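Side-chain contacts in HAD superfamily hydrolase (Brucella suis biovar 1, PDB 6NQ4), which probably acts as a phosphatase of the haloacid dehalogenase superfamily, with a metal-bearing site at the C-terminal ends of the strands of its core sheet: residues I39-W44 against A59-A64; P82-Q87 against V101-D106; E158-Y163 against A196-R201. All coordinates share one frame; numbering follows the deposited sequence.

Contact 1: I39-W44 against A59-A64; sequences IFCDVW and AALQRA. With NA (sodium ion), chain H; PO4 (phosphate ion), chain G.
I39 and C41 meet A64 and L61 through methyl groups and one sulfur, an example of how a strand can pack on a helix from one side while serving a polar site at its end. The apolar group is small and loose: I39 CD1 rests 4.4 Å from A64 CB, and C41 SG lies 4.2 Å from L61 CD2. A chi1 of -171° swings SG away from the backbone N of C41, and the sulfur comes up to the leucine.

The polar group is formed by residues 42-44, which follow C41. D42 OD2 and W44 O each bind the sodium ion at 2.4 Å, and D246, a phosphate oxygen and two waters bring the ligands to six. W44 N also donates to phosphate O2 (2.9 Å, 162° at the hydrogen), while K215 forms a salt bridge with D42 OD1 and bonds to the phosphate. Residues 42-44 are consistent with the first signature motif of the haloacid dehalogenase family.

Strand 38-41 lies between strands 70-75 and 241-245 in the parallel sheet. Helix 55-66 covers the I39 and C41 face, and F40 packs on helix 218-232.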
loop_
_atom_site.group_PDB
_atom_site.type_symbol
_atom_site.label_atom_id
_atom_site.label_comp_id
_atom_site.label_asym_id
_atom_site.label_seq_id
_atom_site.Cartn_x
_atom_site.Cartn_y
_atom_site.Cartn_z
ATOM N N ILE A 39 -11.067 5.672 -10.543
ATOM C CA ILE A 39 -10.209 4.504 -10.460
ATOM C C ILE A 39 -9.377 4.626 -9.194
ATOM O O ILE A 39 -8.871 5.711 -8.886
ATOM C CB ILE A 39 -9.286 4.453 -11.696
ATOM C CG1 ILE A 39 -10.070 3.991 -12.923
ATOM C CG2 ILE A 39 -8.061 3.566 -11.439
ATOM C CD1 ILE A 39 -9.288 4.132 -14.226
ATOM N N PHE A 40 -9.255 3.522 -8.448
ATOM C CA PHE A 40 -8.273 3.389 -7.368
ATOM C C PHE A 40 -7.184 2.469 -7.913
ATOM O O PHE A 40 -7.416 1.266 -8.080
ATOM C CB PHE A 40 -8.886 2.752 -6.113
ATOM C CG PHE A 40 -9.933 3.591 -5.388
ATOM C CD1 PHE A 40 -10.238 4.893 -5.763
ATOM C CD2 PHE A 40 -10.619 3.032 -4.315
ATOM C CE1 PHE A 40 -11.221 5.626 -5.067
ATOM C CE2 PHE A 40 -11.584 3.746 -3.620
ATOM C CZ PHE A 40 -11.887 5.046 -3.995
ATOM N N CYS A 41 -6.007 3.022 -8.210
ATOM C CA CYS A 41 -4.962 2.275 -8.904
ATOM C C CYS A 41 -3.751 2.043 -8.008
ATOM O O CYS A 41 -3.209 2.987 -7.433
ATOM C CB CYS A 41 -4.547 2.988 -10.196
ATOM S SG CYS A 41 -3.435 2.009 -11.256
ATOM N N ASP A 42 -3.297 0.795 -7.969
ATOM C CA ASP A 42 -2.066 0.387 -7.303
ATOM C C ASP A 42 -0.854 1.101 -7.915
ATOM O O ASP A 42 -0.868 1.508 -9.081
ATOM C CB ASP A 42 -1.963 -1.116 -7.594
ATOM C CG ASP A 42 -0.959 -1.826 -6.773
ATOM O OD1 ASP A 42 -0.570 -1.295 -5.720
ATOM O OD2 ASP A 42 -0.586 -2.949 -7.192
ATOM N N VAL A 43 0.212 1.240 -7.123
ATOM C CA VAL A 43 1.437 1.901 -7.587
ATOM C C VAL A 43 2.569 0.901 -7.878
ATOM O O VAL A 43 2.915 0.668 -9.047
ATOM C CB VAL A 43 1.879 3.033 -6.629
ATOM C CG1 VAL A 43 3.211 3.650 -7.097
ATOM C CG2 VAL A 43 0.783 4.134 -6.534
ATOM N N TRP A 44 3.151 0.285 -6.846
ATOM C CA TRP A 44 4.271 -0.632 -7.091
ATOM C C TRP A 44 3.823 -1.851 -7.891
ATOM O O TRP A 44 2.832 -2.510 -7.560
ATOM C CB TRP A 44 4.898 -1.078 -5.778
ATOM C CG TRP A 44 6.029 -0.209 -5.341
ATOM C CD1 TRP A 44 7.364 -0.456 -5.504
ATOM C CD2 TRP A 44 5.930 1.052 -4.701
ATOM N NE1 TRP A 44 8.101 0.556 -4.967
ATOM C CE2 TRP A 44 7.248 1.500 -4.457
ATOM C CE3 TRP A 44 4.850 1.835 -4.271
ATOM C CZ2 TRP A 44 7.526 2.717 -3.827
ATOM C CZ3 TRP A 44 5.121 3.049 -3.645
ATOM C CH2 TRP A 44 6.449 3.476 -3.426
ATOM N N ALA A 59 0.482 6.208 -19.712
ATOM C CA ALA A 59 -0.336 6.662 -20.834
ATOM C C ALA A 59 -1.799 6.266 -20.657
ATOM O O ALA A 59 -2.706 7.056 -20.963
ATOM C CB ALA A 59 0.230 6.115 -22.143
ATOM N N ALA A 60 -2.051 5.055 -20.156
ATOM C CA ALA A 60 -3.423 4.609 -19.922
ATOM C C ALA A 60 -4.122 5.480 -18.882
ATOM O O ALA A 60 -5.296 5.837 -19.043
ATOM C CB ALA A 60 -3.409 3.149 -19.475
ATOM N N LEU A 61 -3.418 5.830 -17.798
ATOM C CA LEU A 61 -4.008 6.702 -16.788
ATOM C C LEU A 61 -4.256 8.107 -17.338
ATOM O O LEU A 61 -5.301 8.708 -17.061
ATOM C CB LEU A 61 -3.126 6.714 -15.536
ATOM C CG LEU A 61 -3.004 5.355 -14.839
ATOM C CD1 LEU A 61 -1.981 5.446 -13.742
ATOM C CD2 LEU A 61 -4.344 4.851 -14.276
ATOM N N GLN A 62 -3.304 8.655 -18.103
ATOM C CA GLN A 62 -3.525 9.961 -18.726
ATOM C C GLN A 62 -4.767 9.955 -19.607
ATOM O O GLN A 62 -5.562 10.905 -19.580
ATOM C CB GLN A 62 -2.301 10.378 -19.548
ATOM C CG GLN A 62 -1.071 10.717 -18.723
ATOM C CD GLN A 62 0.146 10.879 -19.617
ATOM O OE1 GLN A 62 0.332 10.115 -20.566
ATOM N NE2 GLN A 62 0.965 11.885 -19.336
ATOM N N ARG A 63 -4.936 8.906 -20.418
ATOM C CA ARG A 63 -6.083 8.857 -21.316
ATOM C C ARG A 63 -7.387 8.796 -20.535
ATOM O O ARG A 63 -8.375 9.439 -20.911
ATOM C CB ARG A 63 -5.960 7.666 -22.268
ATOM C CG ARG A 63 -4.842 7.793 -23.318
ATOM C CD ARG A 63 -5.032 6.832 -24.501
ATOM N NE ARG A 63 -5.177 5.449 -24.057
ATOM C CZ ARG A 63 -4.159 4.664 -23.710
ATOM N NH1 ARG A 63 -2.914 5.121 -23.770
ATOM N NH2 ARG A 63 -4.385 3.420 -23.301
ATOM N N ALA A 64 -7.399 8.046 -19.433
ATOM C CA ALA A 64 -8.597 7.994 -18.601
ATOM C C ALA A 64 -8.929 9.364 -18.018
ATOM O O ALA A 64 -10.096 9.778 -18.024
ATOM C CB ALA A 64 -8.443 6.937 -17.507
HETATM NA NA NA H . 1.448 -3.959 -6.306
HETATM P P PO4 G . 1.572 -1.101 -3.547
HETATM O O1 PO4 G . 1.478 -2.208 -4.596
HETATM O O2 PO4 G . 1.901 0.228 -4.204
HETATM O O3 PO4 G . 2.793 -1.603 -2.754
HETATM O O4 PO4 G . 0.353 -1.096 -2.656
HETATM O O HOH W 1 -0.080 -4.957 -4.609
HETATM O O HOH W 2 3.574 -4.676 -5.261
#

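Contact 2: P82-Q87 against V101-D106; sequences PGVVAQ and VVTSGD
V84 and V85, consecutive on their helix, divide the two methyls of V101 between them. V84 CG1 lies 3.9 Å from V101 CG1, and V85 CG2 comes to 3.7 Å from V101 CG2, so the branched strand side chain is met on both prongs. The other methyl of V84 goes further along the strand: its CG2 stands 3.8 Å from T103 CG2, the two side chains passing in opposite directions. The closest approach of each pair is methyl on methyl.

The second shell explains how T103 can offer a methyl although it carries a hydroxyl. Its chi1 of 76° sets OG1 between the backbone N and the carbonyl carbon, from where it accepts the bond from D106 N at 2.9 Å; OG1 is also hydrogen-bonded to R79 O. In return T103 N donates to D106 OD2, likewise at 2.9 Å, approaching from above the carboxylate plane, 45° out of it. This reciprocal pair is a capping box, with T103 as N-cap of helix 104-114. The other carboxylate oxygen, D106 OD1, receives H81 N, so the start of one helix is bonded to the start of the other.

Farther out, H81 and M88 of helix 81-90 add to the cover over V101, whereas V102, between V101 and T103 in sequence, packs on I220 and A223 of helix 218-232.

The axes of the two short segments approach to 8.6 Å at 124°, in line with a helix that runs back against its strand. This is the closing half of a beta-alpha-beta crossover, strand 70-75, helix 81-90, strand 100-103, at one margin of the parallel sheet of a Rossmann-like core.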
loop_
_atom_site.group_PDB
_atom_site.type_symbol
_atom_site.label_atom_id
_atom_site.label_comp_id
_atom_site.label_asym_id
_atom_site.label_seq_id
_atom_site.Cartn_x
_atom_site.Cartn_y
_atom_site.Cartn_z
ATOM N N PRO A 82 3.199 12.838 0.220
ATOM C CA PRO A 82 4.130 13.736 -0.483
ATOM C C PRO A 82 5.439 13.066 -0.844
ATOM O O PRO A 82 6.013 13.373 -1.891
ATOM C CB PRO A 82 4.306 14.909 0.500
ATOM C CG PRO A 82 2.993 14.935 1.256
ATOM C CD PRO A 82 2.778 13.447 1.507
ATOM N N GLY A 83 5.901 12.103 -0.045
ATOM C CA GLY A 83 7.125 11.389 -0.394
ATOM C C GLY A 83 6.926 10.437 -1.555
ATOM O O GLY A 83 7.817 10.291 -2.400
ATOM N N VAL A 84 5.760 9.776 -1.616
ATOM C CA VAL A 84 5.450 8.913 -2.758
ATOM C C VAL A 84 5.335 9.738 -4.035
ATOM O O VAL A 84 5.821 9.325 -5.091
ATOM C CB VAL A 84 4.177 8.097 -2.458
ATOM C CG1 VAL A 84 3.685 7.353 -3.715
ATOM C CG2 VAL A 84 4.434 7.136 -1.273
ATOM N N VAL A 85 4.704 10.914 -3.957
ATOM C CA VAL A 85 4.628 11.799 -5.119
ATOM C C VAL A 85 6.026 12.179 -5.603
ATOM O O VAL A 85 6.323 12.123 -6.804
ATOM C CB VAL A 85 3.784 13.051 -4.800
ATOM C CG1 VAL A 85 3.990 14.140 -5.858
ATOM C CG2 VAL A 85 2.297 12.703 -4.736
ATOM N N ALA A 86 6.901 12.599 -4.683
ATOM C CA ALA A 86 8.246 13.013 -5.084
ATOM C C ALA A 86 9.005 11.862 -5.729
ATOM O O ALA A 86 9.683 12.043 -6.753
ATOM C CB ALA A 86 9.012 13.529 -3.870
ATOM N N GLN A 87 8.892 10.666 -5.154
ATOM C CA GLN A 87 9.572 9.518 -5.735
ATOM C C GLN A 87 9.037 9.205 -7.129
ATOM O O GLN A 87 9.821 8.929 -8.051
ATOM C CB GLN A 87 9.447 8.317 -4.815
ATOM C CG GLN A 87 10.025 7.076 -5.432
ATOM C CD GLN A 87 9.869 5.911 -4.505
ATOM O OE1 GLN A 87 8.856 5.806 -3.807
ATOM N NE2 GLN A 87 10.859 5.011 -4.492
ATOM N N VAL A 101 -2.755 10.953 -4.504
ATOM C CA VAL A 101 -2.152 9.740 -3.954
ATOM C C VAL A 101 -2.645 9.566 -2.527
ATOM O O VAL A 101 -2.644 10.532 -1.746
ATOM C CB VAL A 101 -0.615 9.830 -3.980
ATOM C CG1 VAL A 101 0.008 8.590 -3.333
ATOM C CG2 VAL A 101 -0.112 9.968 -5.416
ATOM N N VAL A 102 -3.093 8.354 -2.194
ATOM C CA VAL A 102 -3.450 7.975 -0.831
ATOM C C VAL A 102 -2.604 6.776 -0.449
ATOM O O VAL A 102 -2.594 5.772 -1.164
ATOM C CB VAL A 102 -4.950 7.646 -0.716
ATOM C CG1 VAL A 102 -5.261 7.077 0.659
ATOM C CG2 VAL A 102 -5.794 8.900 -0.991
ATOM N N THR A 103 -1.894 6.874 0.666
ATOM C CA THR A 103 -0.976 5.818 1.072
ATOM C C THR A 103 -1.418 5.175 2.378
ATOM O O THR A 103 -2.140 5.766 3.192
ATOM C CB THR A 103 0.470 6.313 1.224
ATOM O OG1 THR A 103 0.588 7.054 2.456
ATOM C CG2 THR A 103 0.901 7.175 0.060
ATOM N N SER A 104 -0.913 3.959 2.605
ATOM C CA SER A 104 -1.102 3.323 3.903
ATOM C C SER A 104 -0.501 4.176 5.017
ATOM O O SER A 104 -1.103 4.322 6.084
ATOM C CB SER A 104 -0.492 1.913 3.866
ATOM O OG SER A 104 -0.608 1.275 5.124
ATOM N N GLY A 105 0.665 4.793 4.767
ATOM C CA GLY A 105 1.235 5.718 5.741
ATOM C C GLY A 105 0.261 6.817 6.132
ATOM O O GLY A 105 0.131 7.157 7.322
ATOM N N ASP A 106 -0.435 7.398 5.141
ATOM C CA ASP A 106 -1.394 8.467 5.430
ATOM C C ASP A 106 -2.433 8.013 6.455
ATOM O O ASP A 106 -2.712 8.714 7.436
ATOM C CB ASP A 106 -2.144 8.852 4.155
ATOM C CG ASP A 106 -1.298 9.603 3.128
ATOM O OD1 ASP A 106 -0.334 10.298 3.492
ATOM O OD2 ASP A 106 -1.656 9.526 1.925
#

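Contact 3: E158-Y163 against A196-R201; sequences ETPEDY and AGALAR. With EDO (1,2-ethanediol), chain F.
A198 and L199, adjacent on helix 196-205, join a 3-10 turn formed by residues 160-163 to that helix, which lies on the five-stranded parallel sheet of a second domain, consistent with the cap of haloacid dehalogenase relatives. A196 touches C149 and C179 of that sheet. A198 comes next: its CB lies 4.0 Å from P160 CG, on a proline that also packs on W194.

L199 carries most of the contact. Its CD2 fits into the corner of the turn, 4.2 Å from P160 CB and 3.8 Å from Y163 CG, so that a single methyl touches both ends of the 3-10 segment. CD1 sits over one face of the Y163 ring as a CH-pi contact, 4.0 Å from the centroid and 18° off the ring normal. A chi1 of -59° sets CG of L199 anti to the carbonyl carbon, and chi2 of -174° then places the two methyls. A200 returns to the sheet, packing on F177 and C179.

The turn has its own ties. T159 N donates to D162 OD1 at 3.0 Å, from above the carboxylate plane. Two bonds hold the hydroxyl of Y163, and with it the far end of the ring, in position: Y153 N is bonded to it, and Y163 OH gives a very short hydrogen bond of 2.5 Å to E158 OE1.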
loop_
_atom_site.group_PDB
_atom_site.type_symbol
_atom_site.label_atom_id
_atom_site.label_comp_id
_atom_site.label_asym_id
_atom_site.label_seq_id
_atom_site.Cartn_x
_atom_site.Cartn_y
_atom_site.Cartn_z
ATOM N N GLU A 158 18.684 -7.239 5.498
ATOM C CA GLU A 158 18.067 -7.953 6.605
ATOM C C GLU A 158 16.894 -8.790 6.121
ATOM O O GLU A 158 16.324 -8.552 5.053
ATOM C CB GLU A 158 17.580 -6.951 7.657
ATOM C CG GLU A 158 18.728 -6.181 8.303
ATOM C CD GLU A 158 18.272 -5.010 9.153
ATOM O OE1 GLU A 158 17.068 -4.640 9.113
ATOM O OE2 GLU A 158 19.147 -4.445 9.860
ATOM N N THR A 159 16.526 -9.773 6.932
ATOM C CA THR A 159 15.375 -10.628 6.679
ATOM C C THR A 159 14.537 -10.710 7.939
ATOM O O THR A 159 14.979 -10.313 9.021
ATOM C CB THR A 159 15.837 -12.041 6.299
ATOM O OG1 THR A 159 16.344 -12.699 7.466
ATOM C CG2 THR A 159 16.896 -12.002 5.208
ATOM N N PRO A 160 13.312 -11.234 7.838
ATOM C CA PRO A 160 12.469 -11.324 9.040
ATOM C C PRO A 160 13.084 -12.153 10.153
ATOM O O PRO A 160 12.829 -11.865 11.326
ATOM C CB PRO A 160 11.166 -11.931 8.505
ATOM C CG PRO A 160 11.120 -11.471 7.074
ATOM C CD PRO A 160 12.549 -11.550 6.615
ATOM N N GLU A 161 13.913 -13.153 9.822
ATOM C CA GLU A 161 14.587 -13.944 10.850
ATOM C C GLU A 161 15.449 -13.082 11.771
ATOM O O GLU A 161 15.566 -13.380 12.969
ATOM C CB GLU A 161 15.429 -15.040 10.191
ATOM N N ASP A 162 16.048 -12.011 11.244
ATOM C CA ASP A 162 16.878 -11.140 12.067
ATOM C C ASP A 162 16.079 -10.447 13.158
ATOM O O ASP A 162 16.676 -9.908 14.099
ATOM C CB ASP A 162 17.551 -10.059 11.216
ATOM C CG ASP A 162 18.520 -10.627 10.204
ATOM O OD1 ASP A 162 18.562 -10.118 9.067
ATOM O OD2 ASP A 162 19.240 -11.588 10.551
ATOM N N TYR A 163 14.749 -10.420 13.040
ATOM C CA TYR A 163 13.885 -9.712 13.974
ATOM C C TYR A 163 13.232 -10.622 15.002
ATOM O O TYR A 163 12.485 -10.126 15.849
ATOM C CB TYR A 163 12.805 -8.946 13.202
ATOM C CG TYR A 163 13.392 -7.757 12.481
ATOM C CD1 TYR A 163 13.259 -6.476 13.001
ATOM C CD2 TYR A 163 14.129 -7.922 11.309
ATOM C CE1 TYR A 163 13.826 -5.410 12.379
ATOM C CE2 TYR A 163 14.709 -6.845 10.678
ATOM C CZ TYR A 163 14.551 -5.589 11.221
ATOM O OH TYR A 163 15.128 -4.509 10.607
ATOM N N ALA A 196 7.148 -4.173 6.016
ATOM C CA ALA A 196 6.643 -4.181 7.385
ATOM C C ALA A 196 5.657 -5.315 7.618
ATOM O O ALA A 196 5.595 -5.863 8.723
ATOM C CB ALA A 196 5.961 -2.852 7.688
ATOM N N GLY A 197 4.855 -5.660 6.603
ATOM C CA GLY A 197 3.855 -6.697 6.765
ATOM C C GLY A 197 4.452 -8.044 7.117
ATOM O O GLY A 197 3.805 -8.862 7.783
ATOM N N ALA A 198 5.673 -8.317 6.648
ATOM C CA ALA A 198 6.334 -9.560 7.032
ATOM C C ALA A 198 6.583 -9.598 8.533
ATOM O O ALA A 198 6.405 -10.642 9.176
ATOM C CB ALA A 198 7.650 -9.669 6.276
ATOM N N LEU A 199 6.994 -8.467 9.112
ATOM C CA LEU A 199 7.215 -8.407 10.554
ATOM C C LEU A 199 5.898 -8.435 11.319
ATOM O O LEU A 199 5.795 -9.091 12.357
ATOM C CB LEU A 199 8.030 -7.163 10.910
ATOM C CG LEU A 199 9.401 -7.042 10.254
ATOM C CD1 LEU A 199 10.174 -5.833 10.808
ATOM C CD2 LEU A 199 10.228 -8.307 10.420
ATOM N N ALA A 200 4.858 -7.780 10.784
ATOM C CA ALA A 200 3.537 -7.858 11.401
ATOM C C ALA A 200 3.015 -9.286 11.404
ATOM O O ALA A 200 2.425 -9.728 12.394
ATOM C CB ALA A 200 2.564 -6.937 10.668
ATOM N N ARG A 201 3.233 -10.031 10.309
ATOM C CA ARG A 201 2.753 -11.408 10.254
ATOM C C ARG A 201 3.443 -12.250 11.312
ATOM O O ARG A 201 2.799 -13.053 12.000
ATOM C CB ARG A 201 2.990 -12.004 8.861
ATOM C CG ARG A 201 2.450 -13.436 8.733
ATOM C CD ARG A 201 2.435 -13.919 7.298
ATOM N NE ARG A 201 1.471 -13.203 6.460
ATOM C CZ ARG A 201 1.326 -13.421 5.154
ATOM N NH1 ARG A 201 2.085 -14.326 4.551
ATOM N NH2 ARG A 201 0.436 -12.737 4.448
HETATM C C1 EDO F . 16.895 -8.350 1.506
HETATM O O1 EDO F . 16.914 -9.361 2.523
HETATM C C2 EDO F . 15.459 -8.163 1.032
HETATM O O2 EDO F . 14.704 -7.379 1.990
#

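Read from the N terminus, the three contacts come in series, none enclosing or crossing another. Contact 1 closes a span of 14 residues and joins the first core strand to the helix after it. Contact 2 closes 13 residues and ties a later helix to an outermost strand of the same sheet, so both act within one Rossmann-like core. They also touch directly, W44 CZ2 lying 3.4 Å from Q87 OE1. Contact 3 closes the longest span, 32 residues, and binds a turn to a helix in the second domain. Its centre is about 22 Å from that of contact 2 and about 30 Å from that of contact 1.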